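Local structure of peptide-binding protein (Photobacterium damsela subsp. piscicida, 6SQX) at residues T97-Y100 / Y101-S105; P113-S116 / N117-N120; V210-S213 / S214-N217. The protein cleaves the peptidoglycan of potentially competing bacteria as a secreted NlpC/P60 endopeptidase, probably through a cysteine-type peptidase mechanism. All coordinates share one frame; numbering follows the deposited sequence. Where two conformers were deposited one is given.

Interaction 1 of 3, residues T97-Y100 / Y101-S105; sequences TIRY and YKERS. With EDO (1,2-ethanediol), chain H; EDO (1,2-ethanediol), chain U; EDO (1,2-ethanediol), chain I.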
loop_
_atom_site.group_PDB
_atom_site.type_symbol
_atom_site.label_atom_id
_atom_site.label_comp_id
_atom_site.label_asym_id
_atom_site.label_seq_id
_atom_site.Cartn_x
_atom_site.Cartn_y
_atom_site.Cartn_z
ATOM N N THR A 97 15.547 6.677 -12.712
ATOM C CA THR A 97 14.590 7.651 -12.187
ATOM C C THR A 97 15.029 9.070 -12.510
ATOM O O THR A 97 14.215 9.897 -12.947
ATOM C CB THR A 97 14.432 7.442 -10.677
ATOM O OG1 THR A 97 14.007 6.095 -10.441
ATOM C CG2 THR A 97 13.401 8.405 -10.084
ATOM N N ILE A 98 16.324 9.361 -12.339
ATOM C CA ILE A 98 16.841 10.669 -12.720
ATOM C C ILE A 98 16.544 10.937 -14.189
ATOM O O ILE A 98 16.035 12.002 -14.551
ATOM C CB ILE A 98 18.356 10.753 -12.441
ATOM C CG1 ILE A 98 18.631 10.770 -10.944
ATOM C CG2 ILE A 98 18.935 12.025 -13.043
ATOM C CD1 ILE A 98 20.102 10.595 -10.609
ATOM N N ARG A 99 16.905 9.981 -15.060
ATOM C CA ARG A 99 16.692 10.155 -16.494
ATOM C C ARG A 99 15.221 10.388 -16.818
ATOM O O ARG A 99 14.886 11.199 -17.701
ATOM C CB ARG A 99 17.235 8.931 -17.243
ATOM C CG ARG A 99 17.300 9.074 -18.758
ATOM C CD ARG A 99 18.076 7.919 -19.404
ATOM N NE ARG A 99 17.439 6.622 -19.199
ATOM C CZ ARG A 99 17.865 5.697 -18.337
ATOM N NH1 ARG A 99 17.203 4.554 -18.225
ATOM N NH2 ARG A 99 18.955 5.899 -17.600
ATOM N N TYR A 100 14.333 9.667 -16.136
ATOM C CA TYR A 100 12.909 9.775 -16.427
ATOM C C TYR A 100 12.415 11.200 -16.218
ATOM O O TYR A 100 11.651 11.726 -17.037
ATOM C CB TYR A 100 12.138 8.819 -15.527
ATOM C CG TYR A 100 10.675 8.761 -15.836
ATOM C CD1 TYR A 100 10.169 7.850 -16.750
ATOM C CD2 TYR A 100 9.779 9.602 -15.183
ATOM C CE1 TYR A 100 8.797 7.792 -17.021
ATOM C CE2 TYR A 100 8.424 9.562 -15.453
ATOM C CZ TYR A 100 7.929 8.656 -16.361
ATOM O OH TYR A 100 6.574 8.638 -16.612
ATOM N N TYR A 101 12.833 11.845 -15.121
ATOM C CA TYR A 101 12.355 13.197 -14.839
ATOM C C TYR A 101 13.159 14.286 -15.534
ATOM O O TYR A 101 12.612 15.365 -15.807
ATOM C CB TYR A 101 12.277 13.425 -13.330
ATOM C CG TYR A 101 11.170 12.578 -12.773
ATOM C CD1 TYR A 101 9.840 12.903 -13.047
ATOM C CD2 TYR A 101 11.430 11.437 -11.994
ATOM C CE1 TYR A 101 8.802 12.126 -12.566
ATOM C CE2 TYR A 101 10.378 10.640 -11.494
ATOM C CZ TYR A 101 9.063 10.991 -11.800
ATOM O OH TYR A 101 8.031 10.213 -11.338
ATOM N N LYS A 102 14.428 14.024 -15.875
ATOM C CA LYS A 102 15.174 14.995 -16.664
ATOM C C LYS A 102 14.514 15.211 -18.018
ATOM O O LYS A 102 14.509 16.327 -18.533
ATOM C CB LYS A 102 16.622 14.548 -16.849
ATOM C CG LYS A 102 17.555 14.963 -15.718
ATOM C CD LYS A 102 18.985 15.143 -16.242
ATOM C CE LYS A 102 20.052 14.950 -15.157
ATOM N NZ LYS A 102 19.966 15.912 -14.022
ATOM N N GLU A 103 13.902 14.166 -18.567
ATOM C CA GLU A 103 13.313 14.154 -19.898
ATOM C C GLU A 103 11.891 14.698 -19.944
ATOM O O GLU A 103 11.283 14.684 -21.021
ATOM C CB GLU A 103 13.315 12.718 -20.445
ATOM C CG GLU A 103 14.713 12.166 -20.733
ATOM C CD GLU A 103 14.692 10.733 -21.224
ATOM O OE1 GLU A 103 13.603 10.108 -21.231
ATOM O OE2 GLU A 103 15.777 10.228 -21.594
ATOM N N ARG A 104 11.332 15.161 -18.822
ATOM C CA ARG A 104 9.924 15.531 -18.786
ATOM C C ARG A 104 9.710 16.925 -18.223
ATOM O O ARG A 104 10.539 17.467 -17.491
ATOM C CB ARG A 104 9.096 14.544 -17.973
ATOM C CG ARG A 104 8.745 13.317 -18.748
ATOM C CD ARG A 104 8.242 12.211 -17.822
ATOM N NE ARG A 104 7.821 11.057 -18.615
ATOM C CZ ARG A 104 8.666 10.199 -19.181
ATOM N NH1 ARG A 104 9.973 10.375 -19.042
ATOM N NH2 ARG A 104 8.204 9.170 -19.888
ATOM N N SER A 105 8.576 17.501 -18.618
ATOM C CA SER A 105 8.040 18.733 -18.074
ATOM C C SER A 105 6.803 18.395 -17.256
ATOM O O SER A 105 6.053 17.464 -17.575
ATOM C CB SER A 105 7.621 19.692 -19.186
ATOM O OG SER A 105 8.679 19.906 -20.094
HETATM C C1 EDO H . 4.521 10.811 -14.888
HETATM O O1 EDO H . 5.282 10.963 -16.103
HETATM C C2 EDO H . 3.371 9.843 -15.116
HETATM O O2 EDO H . 2.536 10.363 -16.179
HETATM C C1 EDO U . 5.267 6.674 -11.693
HETATM O O1 EDO U . 4.078 5.882 -11.664
HETATM C C2 EDO U . 5.526 7.185 -13.103
HETATM O O2 EDO U . 6.908 7.540 -13.201
HETATM C C1 EDO I . 12.700 3.718 -8.204
HETATM O O1 EDO I . 12.458 5.129 -8.320
HETATM C C2 EDO I . 12.283 3.295 -6.805
HETATM O O2 EDO I . 12.652 4.343 -5.914
#
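The ring of Y100 carries the guanidinium of R104 flat on one face, the two planes only 10° apart and R104 CZ 3.5 Å from the centre of the ring, a cation-pi stack. R104 NH2 and CZ lie over CE1 of Y100, NE over CZ and NH1 over CD1. Along one edge Y100 meets Y101 in a T-shaped pair: the CD2 side of Y100 points at the face of Y101, with centroids 5.0 Å apart and planes at 77°. Near the plane of the Y100 ring, its OH is hydrogen-bonded at 2.7 Å to O1 of the ethanediol of chain H, probably from the crystallisation liquor. CG of Y100 is anti to the backbone N (chi1 -175°) and that of Y101 lies beside its own, which sets the two rings edge to face; Y101 is buried against F160, Y175 and I176, whereas Y100 is exposed.

R104 grips the same residue a second time, NH1 donating to Y100 O at 2.9 Å; together, bond and stack would restrict the rotation of the guanidinium. Its chain, extended from CG to NE, spans the distance to the ring. Elsewhere the side chains run alongside one another: I98 CG2 meets K102 CE at 3.8 Å, and T97 CG2 approaches Y101 CE2 at 4.0 Å. R99 CG lies 3.4 Å from E103 OE2, but the charged end of R99 forms its salt bridge with D96.

K102 N donates to I98 O at 2.9 Å, and further i to i+4 backbone bonds link Y101 to T97 and E103 to R99. The ladder is that of an alpha-helix, and here it runs out at the C-terminal end of helix 90-102, where R104 in the following loop folds back over Y100.

Interaction 2 of 3, residues P113-S116 / N117-N120; sequences PHTS and NWVN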
loop_
_atom_site.group_PDB
_atom_site.type_symbol
_atom_site.label_atom_id
_atom_site.label_comp_id
_atom_site.label_asym_id
_atom_site.label_seq_id
_atom_site.Cartn_x
_atom_site.Cartn_y
_atom_site.Cartn_z
ATOM N N PRO A 113 4.778 25.397 -13.157
ATOM C CA PRO A 113 5.650 24.613 -14.036
ATOM C C PRO A 113 7.026 24.463 -13.408
ATOM O O PRO A 113 7.579 25.405 -12.829
ATOM C CB PRO A 113 5.726 25.458 -15.313
ATOM C CG PRO A 113 4.602 26.427 -15.240
ATOM C CD PRO A 113 4.255 26.619 -13.794
ATOM N N HIS A 114 7.578 23.261 -13.526
ATOM C CA HIS A 114 8.962 23.055 -13.127
ATOM C C HIS A 114 9.909 23.833 -14.033
ATOM O O HIS A 114 9.711 23.934 -15.249
ATOM C CB HIS A 114 9.323 21.579 -13.198
ATOM C CG HIS A 114 8.920 20.820 -11.974
ATOM N ND1 HIS A 114 9.441 21.104 -10.728
ATOM C CD2 HIS A 114 8.074 19.773 -11.797
ATOM C CE1 HIS A 114 8.919 20.284 -9.836
ATOM N NE2 HIS A 114 8.073 19.474 -10.452
ATOM N N THR A 115 10.956 24.378 -13.427
ATOM C CA THR A 115 12.066 24.911 -14.200
ATOM C C THR A 115 12.694 23.799 -15.038
ATOM O O THR A 115 12.630 22.615 -14.692
ATOM C CB THR A 115 13.103 25.507 -13.253
ATOM O OG1 THR A 115 13.663 24.456 -12.457
ATOM C CG2 THR A 115 12.433 26.519 -12.319
ATOM N N SER A 116 13.300 24.196 -16.163
ATOM C CA SER A 116 13.834 23.231 -17.119
ATOM C C SER A 116 14.958 22.374 -16.541
ATOM O O SER A 116 15.181 21.256 -17.025
ATOM C CB SER A 116 14.337 23.973 -18.354
ATOM O OG SER A 116 15.168 25.048 -17.953
ATOM N N ASN A 117 15.659 22.860 -15.516
ATOM C CA ASN A 117 16.815 22.171 -14.963
ATOM C C ASN A 117 16.577 21.647 -13.546
ATOM O O ASN A 117 17.543 21.388 -12.824
ATOM C CB ASN A 117 17.992 23.139 -14.943
ATOM C CG ASN A 117 17.769 24.282 -13.961
ATOM O OD1 ASN A 117 16.624 24.560 -13.554
ATOM N ND2 ASN A 117 18.858 24.943 -13.565
ATOM N N TRP A 118 15.318 21.493 -13.124
ATOM C CA TRP A 118 15.059 21.284 -11.701
ATOM C C TRP A 118 15.604 19.956 -11.177
ATOM O O TRP A 118 15.893 19.855 -9.983
ATOM C CB TRP A 118 13.567 21.425 -11.395
ATOM C CG TRP A 118 12.818 20.191 -11.634
ATOM C CD1 TRP A 118 12.464 19.664 -12.848
ATOM C CD2 TRP A 118 12.305 19.288 -10.632
ATOM N NE1 TRP A 118 11.753 18.490 -12.655
ATOM C CE2 TRP A 118 11.655 18.236 -11.310
ATOM C CE3 TRP A 118 12.324 19.279 -9.230
ATOM C CZ2 TRP A 118 11.038 17.173 -10.636
ATOM C CZ3 TRP A 118 11.696 18.236 -8.560
ATOM C CH2 TRP A 118 11.075 17.188 -9.260
ATOM N N VAL A 119 15.777 18.948 -12.037
ATOM C CA VAL A 119 16.344 17.677 -11.591
ATOM C C VAL A 119 17.837 17.796 -11.297
ATOM O O VAL A 119 18.381 17.002 -10.517
ATOM C CB VAL A 119 16.028 16.576 -12.627
ATOM C CG1 VAL A 119 16.501 15.208 -12.157
ATOM C CG2 VAL A 119 14.532 16.542 -12.928
ATOM N N ASN A 120 18.519 18.777 -11.899
ATOM C CA ASN A 120 19.972 18.844 -11.766
ATOM C C ASN A 120 20.396 18.948 -10.305
ATOM O O ASN A 120 21.306 18.238 -9.862
ATOM C CB ASN A 120 20.551 19.993 -12.593
ATOM C CG ASN A 120 20.465 19.716 -14.064
ATOM O OD1 ASN A 120 20.057 18.618 -14.457
ATOM N ND2 ASN A 120 20.844 20.686 -14.891
HETATM O O HOH W 1 15.681 18.847 -15.025
#
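The imidazole of H114 and the indole of W118 form a face-to-face stack at the type I beta turn T115-W118, which leads the chain into helix 118-126. The planes are 13° apart, and the centroid of the H114 ring lies 3.8 Å from that of the six-membered ring of W118. H114 ND1 comes closest, 3.4 Å from W118 CD2, while H114 CB lies over the face of the five-membered ring in a CH-pi contact. W118 reaches back over the turn because its CG sits between the backbone N and the carbonyl carbon (chi1 84°), which raises the indole beside H114. Its opposite face is touched near the rim by V119 CG2, leaving the indole between a polar ring and a methyl group. H114 NE2 is hydrogen-bonded to A159 O, which ties the imidazole to the loop at A159. By contrast, W118 NE1 is buried by the contact and has no hydrogen-bond partner in the model.

T115 crosses W118 at about a right angle, its OG1 3.2 Å from W118 CB. The turn is closed by a weak bond from W118 N to T115 O at 3.3 Å. T115 OG1 also donates to N117 OD1, 3.2 Å away, the hydroxyl meeting the carboxamide oxygen nearly head-on to its C=O (C=O...donor angle 165°). One water bridges two backbone atoms, donating to S116 O and accepting from V119 N at 3.0 Å.

Interaction 3 of 3, residues V210-S213 / S214-N217; sequences VPTS and SIAN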
loop_
_atom_site.group_PDB
_atom_site.type_symbol
_atom_site.label_atom_id
_atom_site.label_comp_id
_atom_site.label_asym_id
_atom_site.label_seq_id
_atom_site.Cartn_x
_atom_site.Cartn_y
_atom_site.Cartn_z
ATOM N N VAL A 210 13.799 8.868 2.036
ATOM C CA VAL A 210 13.019 9.387 3.168
ATOM C C VAL A 210 13.890 10.393 3.898
ATOM O O VAL A 210 15.118 10.367 3.776
ATOM C CB VAL A 210 12.622 8.271 4.155
ATOM C CG1 VAL A 210 11.649 7.256 3.506
ATOM C CG2 VAL A 210 13.899 7.606 4.732
ATOM N N PRO A 211 13.294 11.276 4.687
ATOM C CA PRO A 211 14.107 12.181 5.509
ATOM C C PRO A 211 15.014 11.383 6.428
ATOM O O PRO A 211 14.602 10.390 7.032
ATOM C CB PRO A 211 13.061 12.953 6.322
ATOM C CG PRO A 211 11.815 12.869 5.451
ATOM C CD PRO A 211 11.849 11.490 4.886
ATOM N N THR A 212 16.271 11.827 6.525
ATOM C CA THR A 212 17.204 11.134 7.406
ATOM C C THR A 212 16.689 11.080 8.844
ATOM O O THR A 212 16.895 10.079 9.544
ATOM C CB THR A 212 18.571 11.787 7.304
ATOM O OG1 THR A 212 19.016 11.663 5.944
ATOM C CG2 THR A 212 19.601 11.153 8.287
ATOM N N SER A 213 15.982 12.116 9.289
ATOM C CA SER A 213 15.457 12.115 10.648
ATOM C C SER A 213 14.393 11.049 10.878
ATOM O O SER A 213 14.011 10.808 12.028
ATOM C CB SER A 213 14.887 13.499 10.974
ATOM O OG SER A 213 13.858 13.841 10.060
ATOM N N SER A 214 13.867 10.426 9.827
ATOM C CA SER A 214 12.806 9.438 9.990
ATOM C C SER A 214 13.337 8.020 10.152
ATOM O O SER A 214 12.546 7.096 10.372
ATOM C CB SER A 214 11.840 9.492 8.803
ATOM O OG SER A 214 12.331 8.749 7.696
ATOM N N ILE A 215 14.658 7.827 10.068
ATOM C CA ILE A 215 15.243 6.501 10.148
ATOM C C ILE A 215 16.430 6.488 11.108
ATOM O O ILE A 215 16.976 7.535 11.473
ATOM C CB ILE A 215 15.644 5.965 8.740
ATOM C CG1 ILE A 215 16.543 6.932 7.923
ATOM C CG2 ILE A 215 14.365 5.766 7.901
ATOM C CD1 ILE A 215 17.984 6.963 8.333
ATOM N N ALA A 216 16.800 5.281 11.537
ATOM C CA ALA A 216 17.960 5.101 12.407
ATOM C C ALA A 216 18.530 3.718 12.140
ATOM O O ALA A 216 17.804 2.816 11.736
ATOM C CB ALA A 216 17.524 5.210 13.876
ATOM N N ASN A 217 19.842 3.544 12.336
ATOM C CA ASN A 217 20.351 2.186 12.205
ATOM C C ASN A 217 20.130 1.410 13.495
ATOM O O ASN A 217 19.787 1.974 14.541
ATOM C CB ASN A 217 21.813 2.100 11.727
ATOM C CG ASN A 217 22.800 2.585 12.736
ATOM O OD1 ASN A 217 22.610 3.620 13.378
ATOM N ND2 ASN A 217 23.916 1.846 12.862
#
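V210 CG2 lies 3.5 Å from S214 OG and 3.7 Å from I215 CG2. S214 was deposited in two conformers, and every contact of its OG, like its chi1, holds for the one given. The V210 side chain also packs against A149, V151 and I201, so its contact with I215 belongs to the buried interior. At P211 it is the carbonyl that matters: P211 O accepts from S214 N at 2.9 Å and from S214 OG at 2.9 Å as well. The hydroxyl lies in the carbonyl plane, whereas the amide comes from above it, so the two donors approach from different directions. S214 OG sits between its own backbone N and carbonyl carbon (chi1 83°), and this places it next to its own amide at the shared acceptor.

T212 begins the short 3-10 turn that joins strand 206-211 to strand 215-217, as in the SH3 fold, where a 3-10 turn precedes the last strand. These two strands are the outermost of a five-stranded antiparallel sheet. T212 O accepts from I215 N at 3.2 Å and also faces I215 O; K271 NZ bonds to the latter and, weakly, to T212 O. The T212 hydroxyl is held by K196 O and T199 OG1. I215 CD1 folds back to 3.5 Å from T212 O. S213 continues the 3-10 turn into S214.

How the interactions relate
Interactions 1 and 2 are neighbours, their centres 10 Å apart; they lie at the end of helix 90-102 and the start of helix 118-126, which follow each other in the chain. The probable hydrogen bond K102 NZ to N120 OD1, 2.7 Å long, links them directly, and V119 CG1 packs on K102 CG at 3.7 Å. F160 is a shared neighbour, meeting Y101 of interaction 1 and H114 of interaction 2. Interaction 3 lies apart in the SH3-type sheet: its centre is about 26 Å from each of the others, and its nearest atoms are about 12 Å from interaction 1 and 14 Å from interaction 2. All three are remote in sequence from the oxidised cysteine C324.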